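Side-chain contact in Myo-inositol-1-phosphate synthase-related protein (Thermotoga maritima MSB8, PDB 3CIN), which is a myo-inositol-1-phosphate synthase-related protein that binds nicotinamide-adenine-dinucleotide: residues A230-H235 with D318-N323. Numbering follows the deposited sequence.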
ATOM      1  N   ALA A 230      12.486  -7.718  -8.329  1.00 31.84           N
ATOM      2  CA  ALA A 230      13.131  -8.913  -8.786  1.00 31.81           C
ATOM      3  C   ALA A 230      12.860 -10.091  -7.835  1.00 31.22           C
ATOM      4  O   ALA A 230      12.608 -11.196  -8.274  1.00 31.61           O
ATOM      5  CB  ALA A 230      14.641  -8.698  -8.993  1.00 34.97           C
ATOM      6  N   ASP A 231      12.898  -9.834  -6.540  1.00 32.13           N
ATOM      7  CA  ASP A 231      12.573 -10.834  -5.537  1.00 32.15           C
ATOM      8  C   ASP A 231      11.143 -11.362  -5.703  1.00 29.12           C
ATOM      9  O   ASP A 231      10.898 -12.584  -5.678  1.00 32.16           O
ATOM     10  CB  ASP A 231      12.674 -10.220  -4.170  1.00 38.24           C
ATOM     11  CG  ASP A 231      14.028  -9.614  -3.864  1.00 52.55           C
ATOM     12  OD1 ASP A 231      15.071 -10.050  -4.422  1.00 61.17           O
ATOM     13  OD2 ASP A 231      14.045  -8.705  -2.990  1.00 59.24           O
ATOM     14  N   VAL A 232      10.175 -10.464  -5.867  1.00 31.04           N
ATOM     15  CA  VAL A 232       8.816 -10.913  -6.110  1.00 31.38           C
ATOM     16  C   VAL A 232       8.739 -11.718  -7.393  1.00 31.25           C
ATOM     17  O   VAL A 232       8.126 -12.784  -7.416  1.00 29.94           O
ATOM     18  CB  VAL A 232       7.812  -9.754  -6.139  1.00 31.22           C
ATOM     19  CG1 VAL A 232       6.338 -10.220  -6.373  1.00 33.71           C
ATOM     20  CG2 VAL A 232       7.860  -8.936  -4.804  1.00 36.47           C
ATOM     21  N   LEU A 233       9.358 -11.230  -8.460  1.00 29.94           N
ATOM     22  CA  LEU A 233       9.305 -11.983  -9.718  1.00 29.76           C
ATOM     23  C   LEU A 233       9.879 -13.412  -9.556  1.00 30.32           C
ATOM     24  O   LEU A 233       9.360 -14.368 -10.156  1.00 29.46           O
ATOM     25  CB  LEU A 233      10.034 -11.233 -10.823  1.00 30.77           C
ATOM     26  CG  LEU A 233       9.321  -9.902 -11.197  1.00 30.47           C
ATOM     27  CD1 LEU A 233      10.154  -9.203 -12.294  1.00 35.90           C
ATOM     28  CD2 LEU A 233       7.841 -10.070 -11.619  1.00 29.75           C
ATOM     29  N   SER A 234      10.948 -13.538  -8.777  1.00 29.88           N
ATOM     30  CA  SER A 234      11.574 -14.836  -8.569  1.00 29.68           C
ATOM     31  C   SER A 234      10.575 -15.796  -7.915  1.00 28.55           C
ATOM     32  O   SER A 234      10.460 -16.944  -8.340  1.00 33.68           O
ATOM     33  CB  SER A 234      12.853 -14.722  -7.748  1.00 31.34           C
ATOM     34  OG  SER A 234      13.864 -13.982  -8.468  1.00 35.60           O
ATOM     35  N   HIS A 235       9.872 -15.334  -6.886  1.00 28.96           N
ATOM     36  CA  HIS A 235       8.767 -16.038  -6.166  0.50 29.49           C
ATOM     37  C   HIS A 235       7.708 -16.518  -7.138  1.00 31.42           C
ATOM     38  O   HIS A 235       7.237 -17.655  -7.139  1.00 32.77           O
ATOM     39  CB  HIS A 235       8.099 -15.028  -5.168  0.50 30.64           C
ATOM     40  CG  HIS A 235       7.268 -15.664  -4.081  0.50 36.14           C
ATOM     41  ND1 HIS A 235       5.894 -15.550  -4.010  0.50 41.67           N
ATOM     42  CD2 HIS A 235       7.634 -16.405  -3.008  0.50 38.19           C
ATOM     43  CE1 HIS A 235       5.451 -16.199  -2.943  0.50 27.20           C
ATOM     44  NE2 HIS A 235       6.488 -16.730  -2.322  0.50 42.05           N
ATOM     45  N   ASP A 318      -4.376 -12.472  -9.488  1.00 26.18           N
ATOM     46  CA  ASP A 318      -3.952 -11.937  -8.181  1.00 26.56           C
ATOM     47  C   ASP A 318      -3.174 -10.651  -8.425  1.00 30.05           C
ATOM     48  O   ASP A 318      -2.674 -10.416  -9.517  1.00 27.42           O
ATOM     49  CB  ASP A 318      -3.067 -12.909  -7.442  1.00 25.81           C
ATOM     50  CG  ASP A 318      -3.793 -14.207  -6.995  1.00 29.38           C
ATOM     51  OD1 ASP A 318      -5.022 -14.297  -7.020  1.00 29.59           O
ATOM     52  OD2 ASP A 318      -3.090 -15.135  -6.534  1.00 34.80           O
ATOM     53  N   GLU A 319      -3.041  -9.825  -7.389  1.00 26.92           N
ATOM     54  CA  GLU A 319      -2.347  -8.573  -7.493  1.00 26.25           C
ATOM     55  C   GLU A 319      -1.558  -8.339  -6.211  1.00 29.62           C
ATOM     56  O   GLU A 319      -2.137  -8.543  -5.125  1.00 28.71           O
ATOM     57  CB  GLU A 319      -3.446  -7.510  -7.487  1.00 33.23           C
ATOM     58  CG  GLU A 319      -3.262  -6.410  -8.333  1.00 49.56           C
ATOM     59  CD  GLU A 319      -4.560  -5.686  -8.528  1.00 50.95           C
ATOM     60  OE1 GLU A 319      -5.605  -6.130  -7.990  1.00 57.19           O
ATOM     61  OE2 GLU A 319      -4.527  -4.680  -9.246  1.00 50.00           O
ATOM     62  N   LEU A 320      -0.327  -7.812  -6.335  1.00 29.80           N
ATOM     63  CA  LEU A 320       0.497  -7.394  -5.204  1.00 29.15           C
ATOM     64  C   LEU A 320       0.829  -5.927  -5.359  1.00 35.41           C
ATOM     65  O   LEU A 320       1.213  -5.558  -6.451  1.00 34.05           O
ATOM     66  CB  LEU A 320       1.780  -8.181  -5.147  1.00 32.95           C
ATOM     67  CG  LEU A 320       1.589  -9.648  -4.874  1.00 39.11           C
ATOM     68  CD1 LEU A 320       2.881 -10.413  -5.210  1.00 46.08           C
ATOM     69  CD2 LEU A 320       1.106  -9.865  -3.361  1.00 41.27           C
ATOM     70  N   MET A 321       0.637  -5.102  -4.296  1.00 33.62           N
ATOM     71  CA  MET A 321       1.071  -3.669  -4.299  1.00 34.50           C
ATOM     72  C   MET A 321       2.108  -3.511  -3.157  1.00 38.14           C
ATOM     73  O   MET A 321       1.723  -3.698  -2.005  1.00 44.73           O
ATOM     74  CB  MET A 321      -0.080  -2.669  -4.145  1.00 34.98           C
ATOM     75  CG  MET A 321      -1.373  -2.965  -5.015  0.65 31.36           C
ATOM     76  SD  MET A 321      -2.876  -1.948  -5.015  0.65 41.16           S
ATOM     77  CE  MET A 321      -3.837  -2.772  -6.295  0.65 42.02           C
ATOM     78  N   ILE A 322       3.379  -3.226  -3.457  1.00 36.15           N
ATOM     79  CA  ILE A 322       4.453  -3.049  -2.474  1.00 33.48           C
ATOM     80  C   ILE A 322       4.751  -1.542  -2.369  1.00 34.61           C
ATOM     81  O   ILE A 322       4.968  -0.904  -3.390  1.00 37.74           O
ATOM     82  CB  ILE A 322       5.710  -3.717  -2.869  1.00 35.11           C
ATOM     83  CG1 ILE A 322       5.511  -5.252  -2.924  0.65 45.57           C
ATOM     84  CG2 ILE A 322       6.875  -3.351  -1.977  1.00 42.74           C
ATOM     85  CD1 ILE A 322       5.061  -5.773  -4.271  0.65 48.26           C
ATOM     86  N   ASN A 323       4.759  -0.986  -1.173  1.00 27.89           N
ATOM     87  CA  ASN A 323       5.170   0.413  -1.009  1.00 27.24           C
ATOM     88  C   ASN A 323       6.357   0.410  -0.068  1.00 33.46           C
ATOM     89  O   ASN A 323       6.486  -0.458   0.754  1.00 32.31           O
ATOM     90  CB  ASN A 323       4.154   1.276  -0.285  0.50 29.72           C
ATOM     91  CG  ASN A 323       2.928   1.609  -1.099  0.50 32.37           C
ATOM     92  OD1 ASN A 323       2.951   1.650  -2.330  0.50 35.21           O
ATOM     93  ND2 ASN A 323       1.844   1.860  -0.400  0.50 33.69           N
TER
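Val232, on helix 225-238, faces Leu320 on strand 317-327, and their CA atoms, 9.1 Å apart, are the closest CA pair between 230-235 and 318-323. The helix packs on one face of the mixed sheet, and 317-327 is one of the two edge strands of that sheet within the chain. Val232 is the one residue the helical segment contributes. Its two methyls divide the work.

CG1 lies anti to the backbone N (chi1 -179°) and reaches CD1 of Leu320 at 3.7 Å. The two side chains meet at an oblique angle, methyl against methyl. CG2 occupies the place beside the backbone N and turns to the other strand residue, where it approaches CD1 of Ile322 at 4.3 Å, a looser touch. The valine fork thus spans Leu320 and Ile322, two alternate residues on the same face of the strand. On the strand side, both residues point their CB toward the helix, and each offers a CD1 methyl to a different branch of the valine. Ile322 has a second deposited conformer, so its contact is less certain.

Val232 also touches Ile308 on the neighbouring strand 301-311. The strand residues from Glu319 to Asn323 pair antiparallel with a strand of the second subunit, so the sheet continues across the interface. Phe228 of that subunit packs on Leu320, and its Ile322 meets Ile322 here.

No hydrogen bond or salt bridge links the two segments. Only 98 Å² is buried between them, and the two pairs that touch are both aliphatic. The contact therefore implies dispersion and hydrophobic burial without a directional bond, joining the helix to the sheet beside the subunit interface.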